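Local atomic coordinates of phosphoribosylaminoimidazole-succinocarboxamide synthase (Saccharomyces cerevisiae, PDB entry 2CNQ), a protein that catalyses the ATP-dependent joining of L-aspartate to the carboxylate of CAIR, giving SAICAR on the de novo pathway of purine biosynthesis. Residues K66-D71 with S200-Y205; I115-I120 with P157-S162; T216-G221 with D233-P238. All blocks are in the same frame, centred on the assembly; numbering follows the deposited sequence.

Contact 1: K66-D71 with S200-Y205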
loop_
_atom_site.group_PDB
_atom_site.type_symbol
_atom_site.label_atom_id
_atom_site.label_comp_id
_atom_site.label_asym_id
_atom_site.label_seq_id
_atom_site.Cartn_x
_atom_site.Cartn_y
_atom_site.Cartn_z
ATOM N N LYS A 66 -13.435 1.324 -3.913
ATOM C CA LYS A 66 -14.688 1.211 -4.583
ATOM C C LYS A 66 -14.906 -0.211 -5.042
ATOM O O LYS A 66 -16.011 -0.726 -4.947
ATOM C CB LYS A 66 -14.687 2.175 -5.743
ATOM C CG LYS A 66 -15.976 2.162 -6.528
ATOM C CD LYS A 66 -15.969 3.140 -7.669
ATOM C CE LYS A 66 -15.852 4.586 -7.220
ATOM N NZ LYS A 66 -16.917 5.029 -6.276
ATOM N N PHE A 67 -13.870 -0.849 -5.575
ATOM C CA PHE A 67 -13.966 -2.215 -6.026
ATOM C C PHE A 67 -14.369 -3.143 -4.907
ATOM O O PHE A 67 -15.095 -4.104 -5.101
ATOM C CB PHE A 67 -12.631 -2.625 -6.597
ATOM C CG PHE A 67 -12.588 -3.998 -7.131
ATOM C CD1 PHE A 67 -13.155 -4.318 -8.332
ATOM C CD2 PHE A 67 -11.942 -4.981 -6.448
ATOM C CE1 PHE A 67 -13.070 -5.613 -8.804
ATOM C CE2 PHE A 67 -11.858 -6.253 -6.919
ATOM C CZ PHE A 67 -12.420 -6.569 -8.083
ATOM N N LEU A 68 -13.879 -2.838 -3.720
ATOM C CA LEU A 68 -14.102 -3.655 -2.548
ATOM C C LEU A 68 -15.183 -3.100 -1.675
ATOM O O LEU A 68 -15.324 -3.531 -0.554
ATOM C CB LEU A 68 -12.816 -3.746 -1.765
ATOM C CG LEU A 68 -11.726 -4.445 -2.510
ATOM C CD1 LEU A 68 -10.468 -4.385 -1.690
ATOM C CD2 LEU A 68 -12.070 -5.866 -2.846
ATOM N N SER A 69 -15.966 -2.166 -2.155
ATOM C CA SER A 69 -16.853 -1.439 -1.262
ATOM C C SER A 69 -17.911 -2.329 -0.658
ATOM O O SER A 69 -18.359 -2.057 0.427
ATOM C CB SER A 69 -17.506 -0.272 -1.966
ATOM O OG SER A 69 -18.305 -0.750 -3.001
ATOM N N ASN A 70 -18.302 -3.378 -1.348
ATOM C CA ASN A 70 -19.249 -4.322 -0.799
ATOM C C ASN A 70 -18.609 -5.422 -0.011
ATOM O O ASN A 70 -19.294 -6.220 0.590
ATOM C CB ASN A 70 -20.087 -4.936 -1.902
ATOM C CG ASN A 70 -20.941 -3.921 -2.585
ATOM O OD1 ASN A 70 -21.439 -3.001 -1.935
ATOM N ND2 ASN A 70 -21.103 -4.054 -3.897
ATOM N N ASP A 71 -17.296 -5.480 0.004
ATOM C CA ASP A 71 -16.565 -6.522 0.654
ATOM C C ASP A 71 -16.046 -6.115 1.980
ATOM O O ASP A 71 -15.819 -6.963 2.818
ATOM C CB ASP A 71 -15.402 -6.936 -0.211
ATOM C CG ASP A 71 -15.852 -7.363 -1.548
ATOM O OD1 ASP A 71 -16.567 -8.365 -1.601
ATOM O OD2 ASP A 71 -15.547 -6.678 -2.521
ATOM N N SER A 200 -7.758 -12.208 -2.872
ATOM C CA SER A 200 -8.111 -13.117 -3.929
ATOM C C SER A 200 -9.025 -12.475 -4.920
ATOM O O SER A 200 -8.875 -12.690 -6.109
ATOM C CB SER A 200 -8.749 -14.355 -3.374
ATOM O OG SER A 200 -7.739 -15.155 -2.810
ATOM N N LYS A 201 -9.982 -11.710 -4.454
ATOM C CA LYS A 201 -10.875 -11.036 -5.358
ATOM C C LYS A 201 -10.109 -10.105 -6.236
ATOM O O LYS A 201 -10.328 -10.038 -7.429
ATOM C CB LYS A 201 -11.914 -10.296 -4.572
ATOM C CG LYS A 201 -12.866 -9.551 -5.435
ATOM C CD LYS A 201 -13.982 -8.901 -4.673
ATOM C CE LYS A 201 -14.778 -8.013 -5.567
ATOM N NZ LYS A 201 -16.044 -7.622 -4.986
ATOM N N CYS A 202 -9.212 -9.342 -5.655
ATOM C CA CYS A 202 -8.445 -8.415 -6.419
ATOM C C CYS A 202 -7.474 -9.106 -7.335
ATOM O O CYS A 202 -7.266 -8.674 -8.447
ATOM C CB CYS A 202 -7.735 -7.444 -5.510
ATOM S SG CYS A 202 -8.845 -6.441 -4.571
ATOM N N LYS A 203 -6.889 -10.184 -6.865
ATOM C CA LYS A 203 -5.970 -10.960 -7.651
ATOM C C LYS A 203 -6.645 -11.467 -8.891
ATOM O O LYS A 203 -6.107 -11.407 -9.972
ATOM C CB LYS A 203 -5.452 -12.131 -6.830
ATOM C CG LYS A 203 -4.457 -12.991 -7.567
ATOM C CD LYS A 203 -4.109 -14.332 -6.933
ATOM C CE LYS A 203 -5.271 -15.109 -6.303
ATOM N NZ LYS A 203 -5.985 -16.023 -7.229
ATOM N N ASP A 204 -7.836 -11.997 -8.745
ATOM C CA ASP A 204 -8.513 -12.573 -9.884
ATOM C C ASP A 204 -8.859 -11.493 -10.866
ATOM O O ASP A 204 -8.703 -11.661 -12.053
ATOM C CB ASP A 204 -9.726 -13.318 -9.445
ATOM C CG ASP A 204 -9.385 -14.597 -8.756
ATOM O OD1 ASP A 204 -10.319 -15.180 -8.188
ATOM O OD2 ASP A 204 -8.216 -15.023 -8.789
ATOM N N TYR A 205 -9.315 -10.366 -10.366
ATOM C CA TYR A 205 -9.636 -9.251 -11.198
ATOM C C TYR A 205 -8.418 -8.783 -11.937
ATOM O O TYR A 205 -8.441 -8.535 -13.131
ATOM C CB TYR A 205 -10.208 -8.141 -10.334
ATOM C CG TYR A 205 -10.225 -6.834 -11.027
ATOM C CD1 TYR A 205 -11.208 -6.486 -11.909
ATOM C CD2 TYR A 205 -9.190 -5.951 -10.819
ATOM C CE1 TYR A 205 -11.152 -5.273 -12.562
ATOM C CE2 TYR A 205 -9.110 -4.772 -11.462
ATOM C CZ TYR A 205 -10.103 -4.431 -12.333
ATOM O OH TYR A 205 -10.067 -3.268 -13.024
HETATM O O HOH W 1 -16.430 -5.551 -6.968
#
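Phe-67 lays its ring against helix 185-209 between Lys-201 and Tyr-205, and this is where the packing is dense. Its far rim does the touching: CZ of Phe-67 lies 3.5 Å from CB of Tyr-205. The two aromatic rings meet obliquely, their planes 47° apart, with CE1 of Phe-67 over one face of the tyrosine. Phe-67 has CG trans to the backbone N (chi1 -179°), which sends its ring across to the helix. Cys-202 fills the angle between Phe-67 and Leu-68: its SG is 3.8 Å from Phe-67 CE2, an oblique sulfur-aromatic contact, and 3.7 Å from Leu-68 CD2. Behind this apolar patch Leu-68 and Cys-202 are buried, touching Leu-231 and Leu-236 of strand 228-245, while Tyr-205 OH is anchored by the carbonyl of Leu-299.

The other side of the contact is polar and looser. Lys-201 runs out fully extended, its methylenes passing Phe-67 so that NZ stands over the ring face, 5.0 Å from the centroid of Phe-67 and 16° from the ring normal, a cation-pi arrangement. The same ammonium makes a salt bridge to Asp-71: Lys-201 NZ lies 2.7 Å from Asp-71 OD2 and uses that oxygen's syn lone pair. Water 1 accepts from Lys-201 NZ and donates to Phe-67 O, on helix 53-67. In contrast to the buried Leu-68 and Cys-202, Lys-201 and Asp-71 are partly exposed, and it is their side that carries this ordered water.

Here the end of helix 53-67 and the residues after it pack on the flank of helix 185-209, an apolar helix-to-helix contact bordered by a salt bridge.

Contact 2: I115-I120 with P157-S162. With AMZ (aminoimidazole 4-carboxamide ribonucleotide), chain C.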
loop_
_atom_site.group_PDB
_atom_site.type_symbol
_atom_site.label_atom_id
_atom_site.label_comp_id
_atom_site.label_asym_id
_atom_site.label_seq_id
_atom_site.Cartn_x
_atom_site.Cartn_y
_atom_site.Cartn_z
ATOM N N ILE A 115 -5.518 -1.940 13.515
ATOM C CA ILE A 115 -5.035 -3.222 13.952
ATOM C C ILE A 115 -3.568 -3.198 13.689
ATOM O O ILE A 115 -3.135 -2.865 12.594
ATOM C CB ILE A 115 -5.711 -4.323 13.162
ATOM C CG1 ILE A 115 -7.212 -4.275 13.417
ATOM C CG2 ILE A 115 -5.138 -5.659 13.535
ATOM C CD1 ILE A 115 -7.979 -5.303 12.647
ATOM N N PRO A 116 -2.753 -3.482 14.681
ATOM C CA PRO A 116 -1.345 -3.192 14.603
ATOM C C PRO A 116 -0.554 -4.249 13.862
ATOM O O PRO A 116 0.354 -4.876 14.388
ATOM C CB PRO A 116 -0.938 -3.129 16.056
ATOM C CG PRO A 116 -1.827 -4.132 16.677
ATOM C CD PRO A 116 -3.128 -3.863 16.048
ATOM N N LEU A 117 -0.918 -4.459 12.627
ATOM C CA LEU A 117 -0.271 -5.417 11.769
ATOM C C LEU A 117 -0.168 -4.846 10.409
ATOM O O LEU A 117 -1.044 -4.133 9.968
ATOM C CB LEU A 117 -1.106 -6.676 11.627
ATOM C CG LEU A 117 -1.372 -7.452 12.889
ATOM C CD1 LEU A 117 -2.410 -8.503 12.629
ATOM C CD2 LEU A 117 -0.097 -8.070 13.400
ATOM N N GLU A 118 0.879 -5.197 9.718
ATOM C CA GLU A 118 0.894 -5.089 8.283
ATOM C C GLU A 118 0.233 -6.347 7.797
ATOM O O GLU A 118 0.712 -7.444 8.010
ATOM C CB GLU A 118 2.281 -5.017 7.738
ATOM C CG GLU A 118 3.133 -3.964 8.314
ATOM C CD GLU A 118 2.672 -2.562 8.061
ATOM O OE1 GLU A 118 3.436 -1.665 8.473
ATOM O OE2 GLU A 118 1.620 -2.286 7.493
ATOM N N VAL A 119 -0.920 -6.188 7.198
ATOM C CA VAL A 119 -1.745 -7.318 6.818
ATOM C C VAL A 119 -1.354 -7.709 5.427
ATOM O O VAL A 119 -1.965 -7.321 4.456
ATOM C CB VAL A 119 -3.201 -6.965 6.966
ATOM C CG1 VAL A 119 -4.075 -8.109 6.547
ATOM C CG2 VAL A 119 -3.497 -6.563 8.400
ATOM N N ILE A 120 -0.274 -8.451 5.349
ATOM C CA ILE A 120 0.275 -8.861 4.093
ATOM C C ILE A 120 -0.373 -10.135 3.671
ATOM O O ILE A 120 -0.533 -11.060 4.447
ATOM C CB ILE A 120 1.760 -9.027 4.198
ATOM C CG1 ILE A 120 2.403 -7.702 4.520
ATOM C CG2 ILE A 120 2.350 -9.637 2.963
ATOM C CD1 ILE A 120 3.775 -7.841 5.085
ATOM N N PRO A 157 -3.588 -18.162 -1.424
ATOM C CA PRO A 157 -2.894 -17.010 -0.860
ATOM C C PRO A 157 -2.824 -17.110 0.621
ATOM O O PRO A 157 -3.713 -17.675 1.236
ATOM C CB PRO A 157 -3.779 -15.848 -1.285
ATOM C CG PRO A 157 -4.510 -16.362 -2.460
ATOM C CD PRO A 157 -4.804 -17.786 -2.131
ATOM N N ILE A 158 -1.775 -16.547 1.179
ATOM C CA ILE A 158 -1.542 -16.678 2.571
ATOM C C ILE A 158 -1.378 -15.350 3.233
ATOM O O ILE A 158 -0.708 -14.447 2.756
ATOM C CB ILE A 158 -0.382 -17.579 2.856
ATOM C CG1 ILE A 158 0.891 -17.197 2.159
ATOM C CG2 ILE A 158 -0.795 -19.023 2.507
ATOM C CD1 ILE A 158 2.067 -17.963 2.626
ATOM N N PHE A 159 -2.023 -15.235 4.380
ATOM C CA PHE A 159 -1.828 -14.145 5.291
ATOM C C PHE A 159 -0.518 -14.326 6.003
ATOM O O PHE A 159 -0.286 -15.321 6.652
ATOM C CB PHE A 159 -2.969 -14.168 6.272
ATOM C CG PHE A 159 -2.770 -13.295 7.465
ATOM C CD1 PHE A 159 -2.767 -13.856 8.719
ATOM C CD2 PHE A 159 -2.661 -11.932 7.360
ATOM C CE1 PHE A 159 -2.695 -13.064 9.836
ATOM C CE2 PHE A 159 -2.540 -11.152 8.476
ATOM C CZ PHE A 159 -2.574 -11.727 9.715
ATOM N N THR A 160 0.341 -13.332 5.869
ATOM C CA THR A 160 1.662 -13.383 6.417
ATOM C C THR A 160 1.929 -12.055 7.072
ATOM O O THR A 160 2.447 -11.140 6.470
ATOM C CB THR A 160 2.694 -13.730 5.380
ATOM O OG1 THR A 160 2.771 -12.700 4.405
ATOM C CG2 THR A 160 2.381 -15.010 4.689
ATOM N N PRO A 161 1.519 -11.890 8.300
ATOM C CA PRO A 161 1.583 -10.576 8.915
ATOM C C PRO A 161 2.963 -10.152 9.224
ATOM O O PRO A 161 3.833 -10.952 9.462
ATOM C CB PRO A 161 0.772 -10.745 10.181
ATOM C CG PRO A 161 0.889 -12.203 10.484
ATOM C CD PRO A 161 0.912 -12.892 9.158
ATOM N N SER A 162 3.130 -8.849 9.301
ATOM C CA SER A 162 4.294 -8.295 9.900
ATOM C C SER A 162 3.874 -7.319 10.951
ATOM O O SER A 162 2.774 -6.811 10.958
ATOM C CB SER A 162 5.179 -7.684 8.846
ATOM O OG SER A 162 4.821 -6.376 8.629
HETATM O O5 AMZ C . 4.572 -0.439 3.743
HETATM C C6 AMZ C . 4.878 -1.444 4.350
HETATM N N2 AMZ C . 5.233 -1.449 5.630
HETATM C C3A AMZ C . 4.847 -2.739 3.699
HETATM C C7A AMZ C . 4.550 -2.964 2.389
HETATM N N3 AMZ C . 4.145 -2.148 1.398
HETATM N N1 AMZ C . 5.146 -3.904 4.299
HETATM C C5 AMZ C . 5.024 -4.840 3.384
HETATM N N AMZ C . 4.676 -4.277 2.204
HETATM C C1 AMZ C . 4.384 -4.993 0.988
HETATM C C2 AMZ C . 5.533 -5.071 0.027
HETATM C C3 AMZ C . 5.233 -6.334 -0.727
HETATM O O2 AMZ C . 4.263 -6.002 -1.695
HETATM O O1 AMZ C . 5.572 -3.908 -0.772
HETATM O O AMZ C . 4.141 -6.319 1.366
HETATM C C AMZ C . 4.617 -7.201 0.360
HETATM C C4 AMZ C . 5.556 -8.198 0.954
HETATM O O3 AMZ C . 6.792 -7.553 1.217
HETATM P P AMZ C . 8.025 -8.448 1.688
HETATM O OP1 AMZ C . 7.741 -8.903 3.082
HETATM O O4 AMZ C . 9.195 -7.494 1.625
HETATM O OP2 AMZ C . 8.175 -9.614 0.766
#
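Leu-117 opens the contact by bringing CD1 to the edge of the Phe-159 ring, 4.3 Å from CZ of Phe-159, while its CD2 reaches CB of Pro-161. Next, Glu-118 forms an antiparallel hydrogen-bonded pair with Ser-162. Glu-118 N donates to Ser-162 O over 2.8 Å, tilted 27° from the carbonyl plane; the return bond, Ser-162 N to Glu-118 O at 3.1 Å, lies in the carbonyl plane on a lone pair. The glutamate chain bends at chi2 (-64°), and its carboxylate leaves the partner segment for the nucleotide, with OE1 of Glu-118 3.4 Å from N2 of AMZ.

Val-119 is the centre of an inverse gamma turn. It faces the other way, its CG1 lying 3.9 Å from Phe-159 CE2. One face of that phenylalanine is covered by CD of its neighbour Pro-161. Phe-159 also touches Ala-192, and Val-119 touches Ala-195, both of helix 185-209.

At Ile-120 the backbone pairing resumes: Thr-160 N donates to Ile-120 O over 2.8 Å, almost straight at 177°. Ile-120 CG2 touches Thr-160 OG1, and CD1, at the end of the longer branch, comes 3.7 Å from C5 of the AMZ imidazole, at the rim of that ring. Cut back to an alanine, this position would probably leave a gap beside C5 of AMZ and next to the threonine hydroxyl.

The chemistry implies a division of labour: main-chain bonds fix the two segments, leaving Glu-118 and Ile-120 to give the AMZ pocket an acidic and an apolar wall.

Contact 3: T216-G221 with D233-P238. With ADP (adenosine-5'-diphosphate), chain B; AMZ (aminoimidazole 4-carboxamide ribonucleotide), chain C.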
loop_
_atom_site.group_PDB
_atom_site.type_symbol
_atom_site.label_atom_id
_atom_site.label_comp_id
_atom_site.label_asym_id
_atom_site.label_seq_id
_atom_site.Cartn_x
_atom_site.Cartn_y
_atom_site.Cartn_z
ATOM N N THR A 216 0.641 -8.188 -1.329
ATOM C CA THR A 216 0.201 -6.873 -0.996
ATOM C C THR A 216 0.130 -6.752 0.495
ATOM O O THR A 216 -0.018 -7.724 1.191
ATOM C CB THR A 216 -1.177 -6.597 -1.598
ATOM O OG1 THR A 216 -1.431 -5.209 -1.585
ATOM C CG2 THR A 216 -2.286 -7.281 -0.894
ATOM N N LYS A 217 0.207 -5.523 0.946
ATOM C CA LYS A 217 0.038 -5.167 2.318
ATOM C C LYS A 217 -1.178 -4.344 2.461
ATOM O O LYS A 217 -1.273 -3.269 1.897
ATOM C CB LYS A 217 1.254 -4.412 2.798
ATOM C CG LYS A 217 1.191 -3.988 4.243
ATOM C CD LYS A 217 0.508 -2.684 4.521
ATOM C CE LYS A 217 1.294 -1.519 4.033
ATOM N NZ LYS A 217 0.574 -0.232 4.186
ATOM N N PHE A 218 -2.125 -4.845 3.210
ATOM C CA PHE A 218 -3.283 -4.091 3.615
ATOM C C PHE A 218 -3.032 -3.573 5.006
ATOM O O PHE A 218 -2.267 -4.116 5.750
ATOM C CB PHE A 218 -4.504 -4.975 3.666
ATOM C CG PHE A 218 -4.914 -5.590 2.383
ATOM C CD1 PHE A 218 -5.232 -4.825 1.294
ATOM C CD2 PHE A 218 -5.031 -6.945 2.284
ATOM C CE1 PHE A 218 -5.694 -5.410 0.159
ATOM C CE2 PHE A 218 -5.481 -7.540 1.136
ATOM C CZ PHE A 218 -5.810 -6.781 0.080
ATOM N N GLU A 219 -3.785 -2.559 5.352
ATOM C CA GLU A 219 -3.947 -2.148 6.702
ATOM C C GLU A 219 -5.390 -2.149 7.025
ATOM O O GLU A 219 -6.220 -1.742 6.239
ATOM C CB GLU A 219 -3.365 -0.782 6.961
ATOM C CG GLU A 219 -1.893 -0.761 6.732
ATOM C CD GLU A 219 -1.209 0.476 7.192
ATOM O OE1 GLU A 219 -0.089 0.708 6.699
ATOM O OE2 GLU A 219 -1.778 1.191 8.032
ATOM N N PHE A 220 -5.672 -2.638 8.201
ATOM C CA PHE A 220 -7.013 -2.706 8.696
ATOM C C PHE A 220 -7.128 -1.953 9.980
ATOM O O PHE A 220 -6.233 -1.958 10.802
ATOM C CB PHE A 220 -7.369 -4.145 9.018
ATOM C CG PHE A 220 -7.516 -5.094 7.851
ATOM C CD1 PHE A 220 -7.634 -4.681 6.543
ATOM C CD2 PHE A 220 -7.562 -6.454 8.083
ATOM C CE1 PHE A 220 -7.809 -5.623 5.544
ATOM C CE2 PHE A 220 -7.766 -7.357 7.061
ATOM C CZ PHE A 220 -7.900 -6.936 5.822
ATOM N N GLY A 221 -8.268 -1.355 10.155
ATOM C CA GLY A 221 -8.709 -0.842 11.406
ATOM C C GLY A 221 -9.808 -1.692 11.932
ATOM O O GLY A 221 -10.269 -2.636 11.306
ATOM N N ASP A 233 -5.801 3.043 5.222
ATOM C CA ASP A 233 -4.552 3.299 4.569
ATOM C C ASP A 233 -4.721 3.325 3.065
ATOM O O ASP A 233 -5.652 3.939 2.586
ATOM C CB ASP A 233 -3.479 2.348 5.063
ATOM C CG ASP A 233 -2.112 2.829 4.780
ATOM O OD1 ASP A 233 -1.695 3.815 5.411
ATOM O OD2 ASP A 233 -1.446 2.190 3.942
ATOM N N GLU A 234 -3.767 2.764 2.375
ATOM C CA GLU A 234 -3.814 2.619 0.961
ATOM C C GLU A 234 -4.061 1.179 0.623
ATOM O O GLU A 234 -3.795 0.288 1.395
ATOM C CB GLU A 234 -2.536 3.109 0.315
ATOM C CG GLU A 234 -1.372 2.188 0.548
ATOM C CD GLU A 234 -0.103 2.685 -0.043
ATOM O OE1 GLU A 234 0.944 2.357 0.545
ATOM O OE2 GLU A 234 -0.135 3.363 -1.071
ATOM N N VAL A 235 -4.553 0.984 -0.569
ATOM C CA VAL A 235 -4.972 -0.330 -0.994
ATOM C C VAL A 235 -4.423 -0.593 -2.360
ATOM O O VAL A 235 -4.700 0.142 -3.283
ATOM C CB VAL A 235 -6.480 -0.434 -1.009
ATOM C CG1 VAL A 235 -6.858 -1.826 -1.401
ATOM C CG2 VAL A 235 -7.063 -0.059 0.314
ATOM N N LEU A 236 -3.671 -1.668 -2.446
ATOM C CA LEU A 236 -3.235 -2.246 -3.706
ATOM C C LEU A 236 -2.662 -1.181 -4.594
ATOM O O LEU A 236 -2.988 -1.042 -5.762
ATOM C CB LEU A 236 -4.349 -3.034 -4.340
ATOM C CG LEU A 236 -4.531 -4.366 -3.662
ATOM C CD1 LEU A 236 -5.912 -4.896 -3.912
ATOM C CD2 LEU A 236 -3.490 -5.345 -4.147
ATOM N N THR A 237 -1.707 -0.472 -4.036
ATOM C CA THR A 237 -0.923 0.444 -4.808
ATOM C C THR A 237 0.407 -0.185 -5.066
ATOM O O THR A 237 0.772 -1.171 -4.486
ATOM C CB THR A 237 -0.741 1.757 -4.120
ATOM O OG1 THR A 237 0.231 1.568 -3.101
ATOM C CG2 THR A 237 -2.024 2.305 -3.561
ATOM N N PRO A 238 1.213 0.425 -5.919
ATOM C CA PRO A 238 2.507 -0.150 -6.193
ATOM C C PRO A 238 3.487 0.126 -5.108
ATOM O O PRO A 238 4.562 -0.422 -5.138
ATOM C CB PRO A 238 2.885 0.426 -7.554
ATOM C CG PRO A 238 1.629 1.064 -8.067
ATOM C CD PRO A 238 0.908 1.511 -6.850
HETATM P PB ADP B . 4.130 4.740 6.844
HETATM O O1B ADP B . 3.811 3.730 5.842
HETATM O O2B ADP B . 4.041 4.219 8.216
HETATM O O3B ADP B . 5.382 5.459 6.718
HETATM P PA ADP B . 2.286 6.459 5.508
HETATM O O1A ADP B . 1.771 5.402 4.637
HETATM O O2A ADP B . 3.140 7.493 4.945
HETATM O O3A ADP B . 2.985 5.837 6.771
HETATM O "O5'" ADP B . 1.105 7.212 6.218
HETATM C "C5'" ADP B . -0.121 6.630 6.601
HETATM C "C4'" ADP B . -0.161 6.496 8.093
HETATM O "O4'" ADP B . -1.530 6.635 8.467
HETATM C "C3'" ADP B . 0.257 5.149 8.595
HETATM O "O3'" ADP B . 0.708 5.247 9.924
HETATM C "C2'" ADP B . -1.045 4.395 8.610
HETATM O "O2'" ADP B . -1.034 3.270 9.431
HETATM C "C1'" ADP B . -1.958 5.451 9.107
HETATM N N9 ADP B . -3.348 5.291 8.800
HETATM C C8 ADP B . -3.867 4.818 7.666
HETATM N N7 ADP B . -5.172 4.888 7.638
HETATM C C5 ADP B . -5.508 5.428 8.821
HETATM C C6 ADP B . -6.731 5.803 9.424
HETATM N N6 ADP B . -7.879 5.643 8.797
HETATM N N1 ADP B . -6.723 6.260 10.671
HETATM C C2 ADP B . -5.559 6.457 11.281
HETATM N N3 ADP B . -4.351 6.222 10.791
HETATM C C4 ADP B . -4.344 5.700 9.566
HETATM O O5 AMZ C . 4.572 -0.439 3.743
HETATM C C6 AMZ C . 4.878 -1.444 4.350
HETATM N N2 AMZ C . 5.233 -1.449 5.630
HETATM C C3A AMZ C . 4.847 -2.739 3.699
HETATM C C7A AMZ C . 4.550 -2.964 2.389
HETATM N N3 AMZ C . 4.145 -2.148 1.398
HETATM N N1 AMZ C . 5.146 -3.904 4.299
HETATM C C5 AMZ C . 5.024 -4.840 3.384
HETATM N N AMZ C . 4.676 -4.277 2.204
HETATM C C1 AMZ C . 4.384 -4.993 0.988
HETATM C C2 AMZ C . 5.533 -5.071 0.027
HETATM C C3 AMZ C . 5.233 -6.334 -0.727
HETATM O O2 AMZ C . 4.263 -6.002 -1.695
HETATM O O1 AMZ C . 5.572 -3.908 -0.772
HETATM O O AMZ C . 4.141 -6.319 1.366
HETATM C C AMZ C . 4.617 -7.201 0.360
HETATM C C4 AMZ C . 5.556 -8.198 0.954
HETATM O O3 AMZ C . 6.792 -7.553 1.217
HETATM P P AMZ C . 8.025 -8.448 1.688
HETATM O OP1 AMZ C . 7.741 -8.903 3.082
HETATM O O4 AMZ C . 9.195 -7.494 1.625
HETATM O OP2 AMZ C . 8.175 -9.614 0.766
HETATM O O HOH W 2 -2.474 -3.109 -0.451
HETATM O O HOH W 3 -1.618 -0.718 2.738
HETATM O O HOH W 4 2.630 0.542 1.604
HETATM O O HOH W 5 -5.167 -1.296 3.242
HETATM O O HOH W 6 0.876 3.109 5.957
#
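Lys-217 leaves the strand with CG trans to its backbone N (chi1 -180°), then folds at chi2 (-86°) and chi3, which swings its ammonium back toward Asp-233. Asp-233, its CG likewise trans to the backbone N, reaches in to meet it, and an extended Glu-219 side chain completes the group. Lys-217 NZ holds both acids, 2.8 Å from OE1 of Glu-219 and 3.2 Å from OD2 of Asp-233. The two carboxylates lie stacked, planes 7° apart, with Glu-219 OE1 and Asp-233 OD2 only 3.4 Å from each other. The shared lysine probably offsets their repulsion, and water 6 is hydrogen-bonded to Glu-219 OE1 and Asp-233 OD1. Glu-234 N also binds Asp-233 OD2, from above the carboxylate plane.

Between these segments the backbones do not pair directly, CA of Phe-218 and CA of Val-235 being 6.2 Å apart; pairing is kept through Val-232 and Ser-240. Water 2 links Thr-216 OG1, Lys-217 O and Leu-236 N; water 3 accepts from Lys-217 NZ and is hydrogen-bonded to Lys-217 O and Glu-234 O; water 5 joins Glu-219 N to Glu-234 O. The Thr-216 hydroxyl is also bonded to Ser-241. On the opposite side of the strand from Lys-217, Phe-218 turns its ring edge to Val-235 and Leu-236, its CE1 4.1 Å from CG1 of Val-235.

Both ligands use this framework. Glu-219 OE2 accepts from the ADP ribose O2' at 2.6 Å, and Asp-233 N makes a weak bond to adenine N7. Lys-217 CB lies over the imidazole face, 3.5 Å from AMZ N. This is a beta hairpin whose strand 228-245 is interrupted here, waters bridging the gap, with a salt-bridge network between the ADP and AMZ sites.

Overall arrangement
From the N terminus, helix 53-67 runs into residues 66-71, the first half of contact 1, whose loop closes 129 residues later on helix 185-209. Within that long loop lies the shorter one of contact 2, which joins strand 113-122 to edge strand 153-159 and the residues after it. The chain then passes from helix 185-209 into strand 211-223, and contact 3 follows in series as a local hairpin closure. Strands 113-122 and 211-223 are sheet neighbours, so contacts 2 and 3 share one sheet; both also touch AMZ. Contact 1 ties helix 53-67 to helix 185-209, and the latter lies on the sheet, reaching contact 2 through Ser-200 on Pro-157 and contact 3 through Cys-202.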